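Long-range contacts in K41043 (Homo sapiens, PDB 6KBR), which probably inhibits a serine protease, as a small Kazal-type domain (SPINK2) whose binding loop meets a partner protein: residues T11-R15 / C44-R48; N23-A27 / Y37-C41; C30-T36 / G60-A64. All blocks are in the same frame, centred on the assembly; numbering follows the deposited sequence.

Contact 1. Residues T11-R15 / C44-R48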
loop_
_atom_site.group_PDB
_atom_site.type_symbol
_atom_site.label_atom_id
_atom_site.label_comp_id
_atom_site.label_asym_id
_atom_site.label_seq_id
_atom_site.Cartn_x
_atom_site.Cartn_y
_atom_site.Cartn_z
ATOM N N THR B 11 -3.183 15.622 -22.156
ATOM C CA THR B 11 -2.554 14.283 -21.950
ATOM C C THR B 11 -3.364 13.328 -21.017
ATOM O O THR B 11 -3.765 12.298 -21.515
ATOM C CB THR B 11 -1.031 14.334 -21.562
ATOM O OG1 THR B 11 -0.734 15.521 -20.836
ATOM C CG2 THR B 11 -0.062 14.238 -22.797
ATOM N N PRO B 12 -3.589 13.616 -19.701
ATOM C CA PRO B 12 -4.141 12.530 -18.865
ATOM C C PRO B 12 -5.614 12.187 -19.144
ATOM O O PRO B 12 -6.436 13.079 -19.298
ATOM C CB PRO B 12 -3.973 13.052 -17.421
ATOM C CG PRO B 12 -3.918 14.499 -17.547
ATOM C CD PRO B 12 -3.369 14.821 -18.901
ATOM N N ASN B 13 -5.944 10.899 -19.183
ATOM C CA ASN B 13 -7.348 10.513 -19.339
ATOM C C ASN B 13 -7.889 10.201 -17.955
ATOM O O ASN B 13 -7.676 9.101 -17.402
ATOM C CB ASN B 13 -7.572 9.342 -20.315
ATOM C CG ASN B 13 -9.059 9.105 -20.587
ATOM O OD1 ASN B 13 -9.943 9.891 -20.165
ATOM N ND2 ASN B 13 -9.349 8.011 -21.275
ATOM N N CYS B 14 -8.547 11.206 -17.382
ATOM C CA CYS B 14 -9.001 11.109 -16.019
ATOM C C CYS B 14 -10.300 10.233 -15.879
ATOM O O CYS B 14 -10.583 9.685 -14.794
ATOM C CB CYS B 14 -9.079 12.524 -15.428
ATOM S SG CYS B 14 -7.417 13.303 -15.361
ATOM N N ARG B 15 -11.006 10.012 -16.992
ATOM C CA ARG B 15 -12.217 9.161 -17.019
ATOM C C ARG B 15 -11.929 7.693 -16.671
ATOM O O ARG B 15 -12.846 6.964 -16.322
ATOM C CB ARG B 15 -12.927 9.229 -18.401
ATOM C CG ARG B 15 -14.018 10.312 -18.594
ATOM C CD ARG B 15 -13.905 11.654 -17.837
ATOM N NE ARG B 15 -12.596 12.332 -17.878
ATOM C CZ ARG B 15 -12.052 12.933 -18.948
ATOM N NH1 ARG B 15 -12.682 12.964 -20.136
ATOM N NH2 ARG B 15 -10.846 13.506 -18.834
ATOM N N CYS B 44 -5.011 13.635 -11.629
ATOM C CA CYS B 44 -6.438 13.794 -11.957
ATOM C C CYS B 44 -7.307 14.393 -10.813
ATOM O O CYS B 44 -8.143 15.264 -11.041
ATOM C CB CYS B 44 -7.031 12.459 -12.458
ATOM S SG CYS B 44 -6.373 12.017 -14.063
ATOM N N MET B 45 -7.078 13.935 -9.576
ATOM C CA MET B 45 -7.687 14.550 -8.429
ATOM C C MET B 45 -7.334 16.096 -8.302
ATOM O O MET B 45 -8.191 16.931 -8.107
ATOM C CB MET B 45 -7.324 13.735 -7.177
ATOM C CG MET B 45 -8.258 12.515 -6.993
ATOM S SD MET B 45 -8.187 11.743 -5.351
ATOM C CE MET B 45 -9.101 12.979 -4.421
ATOM N N LYS B 46 -6.079 16.446 -8.432
ATOM C CA LYS B 46 -5.652 17.854 -8.447
ATOM C C LYS B 46 -6.352 18.651 -9.513
ATOM O O LYS B 46 -6.751 19.745 -9.263
ATOM C CB LYS B 46 -4.132 17.997 -8.638
ATOM C CG LYS B 46 -3.647 19.425 -8.355
ATOM C CD LYS B 46 -3.686 19.800 -6.864
ATOM C CE LYS B 46 -3.687 21.310 -6.699
ATOM N NZ LYS B 46 -5.096 21.749 -6.391
ATOM N N ILE B 47 -6.515 18.071 -10.695
ATOM C CA ILE B 47 -7.222 18.750 -11.807
ATOM C C ILE B 47 -8.612 19.115 -11.317
ATOM O O ILE B 47 -9.064 20.278 -11.452
ATOM C CB ILE B 47 -7.197 17.864 -13.066
ATOM C CG1 ILE B 47 -5.756 17.868 -13.650
ATOM C CG2 ILE B 47 -8.316 18.244 -14.093
ATOM C CD1 ILE B 47 -5.591 17.030 -14.869
ATOM N N ARG B 48 -9.261 18.123 -10.700
ATOM C CA ARG B 48 -10.643 18.285 -10.245
ATOM C C ARG B 48 -10.707 19.265 -9.056
ATOM O O ARG B 48 -11.503 20.179 -9.119
ATOM C CB ARG B 48 -11.304 16.943 -9.920
ATOM C CG ARG B 48 -12.805 17.093 -9.662
ATOM C CD ARG B 48 -13.566 15.761 -9.625
ATOM N NE ARG B 48 -14.960 15.983 -9.219
ATOM C CZ ARG B 48 -15.397 16.067 -7.948
ATOM N NH1 ARG B 48 -14.553 15.928 -6.906
ATOM N NH2 ARG B 48 -16.708 16.287 -7.699
#
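P12 lays the CG corner of its ring against the end of the I47 side chain, with CG 4.0 Å from CD1, the proline ring and the isoleucine chain meeting at a slant. I47 gets there by stretching out from the helix: its chi2 of 179° leaves CD1 fully extended, so the methyl touches P12 on one hand and the sulfur of C14 on the other, SG to CD1 being 4.2 Å. Beside these apolar groups runs the disulfide between C14 SG and C44 SG, 2.1 Å long and left-handed with a chi3 of -75°. In both cysteines the sulfur sits beside the backbone N and opposite the carbonyl carbon, and their CB atoms come within 3.6 Å of each other, C14 CB to C44 CB. P12 also leans its CB on the same bridge, 4.3 Å from C44 SG. What joins the two segments is therefore one covalent link with an apolar lid of proline ring and isoleucine methyl; the I47 side chain also touches N53. This is the first-to-fifth cysteine bridge of the Kazal fold. It fastens the N-terminal loop, which leads on to strand 22-23, to one flank of helix 40-50, while Y17 packs on C44, and T11 OG1 is hydrogen-bonded to I56 N at the edge of the sheet.

Contact 2. Residues N23-A27 / Y37-C41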
loop_
_atom_site.group_PDB
_atom_site.type_symbol
_atom_site.label_atom_id
_atom_site.label_comp_id
_atom_site.label_asym_id
_atom_site.label_seq_id
_atom_site.Cartn_x
_atom_site.Cartn_y
_atom_site.Cartn_z
ATOM N N ASN B 23 -5.580 4.551 -5.865
ATOM C CA ASN B 23 -4.723 3.527 -5.271
ATOM C C ASN B 23 -3.436 4.160 -4.825
ATOM O O ASN B 23 -3.115 5.233 -5.295
ATOM C CB ASN B 23 -4.537 2.254 -6.116
ATOM C CG ASN B 23 -3.684 2.396 -7.426
ATOM O OD1 ASN B 23 -4.010 1.664 -8.423
ATOM N ND2 ASN B 23 -2.601 3.188 -7.448
ATOM N N ARG B 24 -2.758 3.528 -3.880
ATOM C CA ARG B 24 -1.618 4.120 -3.225
ATOM C C ARG B 24 -0.275 3.535 -3.711
ATOM O O ARG B 24 0.690 3.426 -2.936
ATOM C CB ARG B 24 -1.823 4.013 -1.710
ATOM C CG ARG B 24 -2.687 5.187 -1.261
ATOM C CD ARG B 24 -3.252 5.055 0.131
ATOM N NE ARG B 24 -3.874 6.348 0.529
ATOM C CZ ARG B 24 -4.243 6.659 1.776
ATOM N NH1 ARG B 24 -4.001 5.846 2.820
ATOM N NH2 ARG B 24 -4.836 7.816 1.972
ATOM N N MET B 25 -0.237 3.164 -4.997
ATOM C CA MET B 25 1.006 2.739 -5.624
ATOM C C MET B 25 1.781 3.994 -6.007
ATOM O O MET B 25 1.191 5.019 -6.320
ATOM C CB MET B 25 0.741 1.874 -6.861
ATOM C CG MET B 25 1.960 1.582 -7.694
ATOM S SD MET B 25 1.536 0.334 -8.921
ATOM C CE MET B 25 2.899 0.489 -10.109
ATOM N N TYR B 26 3.093 3.931 -5.928
ATOM C CA TYR B 26 3.950 5.047 -6.360
ATOM C C TYR B 26 4.362 4.781 -7.819
ATOM O O TYR B 26 5.091 3.881 -8.059
ATOM C CB TYR B 26 5.159 5.213 -5.441
ATOM C CG TYR B 26 6.004 6.454 -5.801
ATOM C CD1 TYR B 26 5.534 7.745 -5.571
ATOM C CD2 TYR B 26 7.285 6.313 -6.360
ATOM C CE1 TYR B 26 6.321 8.857 -5.889
ATOM C CE2 TYR B 26 8.067 7.417 -6.685
ATOM C CZ TYR B 26 7.588 8.666 -6.447
ATOM O OH TYR B 26 8.371 9.727 -6.793
ATOM N N ALA B 27 3.779 5.537 -8.753
ATOM C CA ALA B 27 4.064 5.510 -10.192
ATOM C C ALA B 27 4.094 6.962 -10.697
ATOM O O ALA B 27 3.166 7.406 -11.355
ATOM C CB ALA B 27 2.983 4.712 -10.932
ATOM N N TYR B 37 3.462 14.285 -9.394
ATOM C CA TYR B 37 2.316 13.629 -8.791
ATOM C C TYR B 37 2.653 12.163 -8.517
ATOM O O TYR B 37 3.250 11.525 -9.365
ATOM C CB TYR B 37 1.048 13.811 -9.688
ATOM C CG TYR B 37 0.630 15.248 -9.604
ATOM C CD1 TYR B 37 1.165 16.189 -10.470
ATOM C CD2 TYR B 37 -0.204 15.696 -8.563
ATOM C CE1 TYR B 37 0.879 17.541 -10.338
ATOM C CE2 TYR B 37 -0.510 17.035 -8.411
ATOM C CZ TYR B 37 0.044 17.978 -9.315
ATOM O OH TYR B 37 -0.296 19.331 -9.223
ATOM N N ALA B 38 2.290 11.667 -7.323
ATOM C CA ALA B 38 2.558 10.260 -6.929
ATOM C C ALA B 38 2.061 9.209 -7.958
ATOM O O ALA B 38 2.654 8.173 -8.139
ATOM C CB ALA B 38 1.989 9.950 -5.549
ATOM N N ASN B 39 0.971 9.505 -8.607
ATOM C CA ASN B 39 0.485 8.709 -9.694
ATOM C C ASN B 39 -0.483 9.519 -10.532
ATOM O O ASN B 39 -0.850 10.611 -10.142
ATOM C CB ASN B 39 -0.149 7.412 -9.182
ATOM C CG ASN B 39 -1.130 7.638 -8.049
ATOM O OD1 ASN B 39 -2.020 8.494 -8.126
ATOM N ND2 ASN B 39 -1.006 6.839 -7.008
ATOM N N GLU B 40 -0.870 8.997 -11.674
ATOM C CA GLU B 40 -1.722 9.745 -12.596
ATOM C C GLU B 40 -3.089 10.004 -11.996
ATOM O O GLU B 40 -3.679 11.031 -12.259
ATOM C CB GLU B 40 -1.884 9.022 -13.947
ATOM C CG GLU B 40 -2.551 9.896 -15.032
ATOM C CD GLU B 40 -2.280 9.340 -16.469
ATOM O OE1 GLU B 40 -1.166 8.771 -16.713
ATOM O OE2 GLU B 40 -3.196 9.499 -17.316
ATOM N N CYS B 41 -3.596 9.075 -11.203
ATOM C CA CYS B 41 -4.875 9.246 -10.572
ATOM C C CYS B 41 -4.845 10.478 -9.654
ATOM O O CYS B 41 -5.815 11.268 -9.642
ATOM C CB CYS B 41 -5.306 7.979 -9.845
ATOM S SG CYS B 41 -6.928 8.078 -9.027
HETATM O O HOH W 1 0.767 6.885 -12.523
#
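N39 sends its side chain across to the 23-27 loop. Its CB lies 4.0 Å from A27 O; CG, tucked between the backbone N and the carbonyl carbon (chi1 48°), aims the amide at the loop's carbonyls. At the tip, ND2 gives M25 O a good bond of 2.9 Å that lies nearly in the amide plane, N23 O a weaker, more bent one of 3.2 Å, and a polar side chain of the partner protein a weak one. The other tip atom, OD1, turns back to T42 OG1 and to the first turn of helix 40-50, where N39 is the N-cap. Alongside, A27 N donates to A38 O at 2.9 Å, and a water bridges A27 O and E40 N. Y26 rests CD1 on A38 CB at 4.2 Å. Replacing N39 with an alanine would probably leave M25 O and N23 O without their shared donor and the helix start without its side-chain cap. The loop is held at its start by the C22–C41 disulfide, and R24 salt-bridges an acidic side chain of the partner protein, consistent with the P1 position. An asparagine spanning the P2 and P1' carbonyls is the classic brace of the Kazal reactive-site loop.

Contact 3. Residues C30-T36 / G60-A64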
loop_
_atom_site.group_PDB
_atom_site.type_symbol
_atom_site.label_atom_id
_atom_site.label_comp_id
_atom_site.label_asym_id
_atom_site.label_seq_id
_atom_site.Cartn_x
_atom_site.Cartn_y
_atom_site.Cartn_z
ATOM N N CYS B 30 5.168 13.758 -13.989
ATOM C CA CYS B 30 5.587 15.146 -13.819
ATOM C C CYS B 30 4.558 16.031 -14.510
ATOM O O CYS B 30 4.316 15.880 -15.686
ATOM C CB CYS B 30 6.952 15.386 -14.469
ATOM S SG CYS B 30 7.427 17.132 -14.328
ATOM N N GLY B 31 3.928 16.921 -13.760
ATOM C CA GLY B 31 2.882 17.762 -14.298
ATOM C C GLY B 31 3.465 19.027 -14.939
ATOM O O GLY B 31 4.566 19.440 -14.602
ATOM N N SER B 32 2.719 19.605 -15.871
ATOM C CA SER B 32 3.068 20.902 -16.499
ATOM C C SER B 32 3.091 22.059 -15.445
ATOM O O SER B 32 3.618 23.151 -15.710
ATOM C CB SER B 32 2.104 21.241 -17.639
ATOM O OG SER B 32 0.793 21.060 -17.191
ATOM N N ASP B 33 2.499 21.818 -14.278
ATOM C CA ASP B 33 2.628 22.704 -13.158
ATOM C C ASP B 33 3.897 22.618 -12.350
ATOM O O ASP B 33 3.984 23.318 -11.365
ATOM C CB ASP B 33 1.445 22.517 -12.232
ATOM C CG ASP B 33 1.399 21.146 -11.602
ATOM O OD1 ASP B 33 2.161 20.245 -12.036
ATOM O OD2 ASP B 33 0.548 21.001 -10.741
ATOM N N MET B 34 4.865 21.807 -12.767
ATOM C CA MET B 34 6.160 21.648 -12.073
ATOM C C MET B 34 6.090 20.842 -10.774
ATOM O O MET B 34 7.035 20.848 -9.988
ATOM C CB MET B 34 6.828 22.989 -11.840
ATOM C CG MET B 34 6.946 23.820 -13.113
ATOM S SD MET B 34 8.218 25.099 -12.920
ATOM C CE MET B 34 8.618 25.384 -14.639
ATOM N N SER B 35 4.995 20.097 -10.580
ATOM C CA SER B 35 4.842 19.231 -9.439
ATOM C C SER B 35 4.950 17.808 -9.938
ATOM O O SER B 35 4.375 17.451 -10.974
ATOM C CB SER B 35 3.469 19.427 -8.795
ATOM O OG SER B 35 3.418 20.591 -8.005
ATOM N N THR B 36 5.644 16.974 -9.182
ATOM C CA THR B 36 5.595 15.521 -9.459
ATOM C C THR B 36 4.344 14.999 -8.696
ATOM O O THR B 36 4.123 15.377 -7.580
ATOM C CB THR B 36 6.990 14.782 -9.296
ATOM O OG1 THR B 36 6.892 13.481 -8.642
ATOM C CG2 THR B 36 7.938 15.566 -8.650
ATOM N N GLY B 60 7.665 9.616 -14.592
ATOM C CA GLY B 60 8.696 9.765 -13.595
ATOM C C GLY B 60 8.662 11.102 -12.922
ATOM O O GLY B 60 7.878 11.963 -13.296
ATOM N N PRO B 61 9.562 11.310 -11.942
ATOM C CA PRO B 61 9.544 12.567 -11.218
ATOM C C PRO B 61 9.912 13.726 -12.149
ATOM O O PRO B 61 10.442 13.492 -13.235
ATOM C CB PRO B 61 10.569 12.365 -10.073
ATOM C CG PRO B 61 11.356 11.153 -10.424
ATOM C CD PRO B 61 10.594 10.361 -11.448
ATOM N N CYS B 62 9.587 14.950 -11.756
ATOM C CA CYS B 62 10.003 16.144 -12.518
ATOM C C CYS B 62 11.522 16.264 -12.341
ATOM O O CYS B 62 12.013 15.946 -11.284
ATOM C CB CYS B 62 9.312 17.403 -11.970
ATOM S SG CYS B 62 7.543 17.503 -12.344
ATOM N N GLY B 63 12.245 16.714 -13.349
ATOM C CA GLY B 63 13.663 17.097 -13.183
ATOM C C GLY B 63 13.787 18.416 -12.421
ATOM O O GLY B 63 12.782 19.057 -12.133
ATOM N N ALA B 64 15.006 18.860 -12.143
ATOM C CA ALA B 64 15.225 20.079 -11.338
ATOM C C ALA B 64 15.046 21.409 -12.107
ATOM O O ALA B 64 14.089 22.177 -11.841
ATOM C CB ALA B 64 16.613 20.033 -10.680
#
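C30 holds its SG anti to the backbone N (chi1 177°), whereas C62 swings its SG beside the backbone N (chi1 -72°), and the two sulfurs, C30 SG and C62 SG, meet in a disulfide 2.0 Å long. Its chi3 of 99° makes it right-handed. The bridge is tucked under the 31-35 turn: S35 O comes 3.5 Å from C62 SG, and the peptide of M34 lies nearby. This is the third-to-sixth cysteine link of the Kazal fold, tying the C-terminal tail, just past strand 56-59, to the central strand 29-31. G31 to M34 form a type I beta turn, and the bond from G31 N to S35 O, 2.9 Å long, helps to set that carbonyl beside the C62 sulfur; D33 OD2, on the same turn, is hydrogen-bonded to Y37 OH. Farther along, T36 runs alongside P61, its OG1 3.8 Å from P61 CA. The other branch of the threonine, T36 CG2, sits 3.6 Å from C62 N, a buried amide that has no hydrogen-bond partner in the model. P61 also packs against P28 and, on the partner protein, an acidic side chain.

How the contacts relate
The modelled chain opens on contact 1, which closes the long loop from 11-15 to 44-48 on helix 40-50. Contact 2 is nested within that loop: 23-27 turns back to 37-41, at the start of the same helix. The two touch where P12 and N13 pass E40 and where K46 meets Y37. Contact 3 begins inside both loops, at 30-36, but ends beyond them at 60-64, so it crosses contacts 1 and 2. It adjoins contact 2 in sequence at residues 36 and 37, and lies across the chain's centre from contact 1. Between them they tie N-terminal loop, binding loop, helix, sheet and C-terminal tail together.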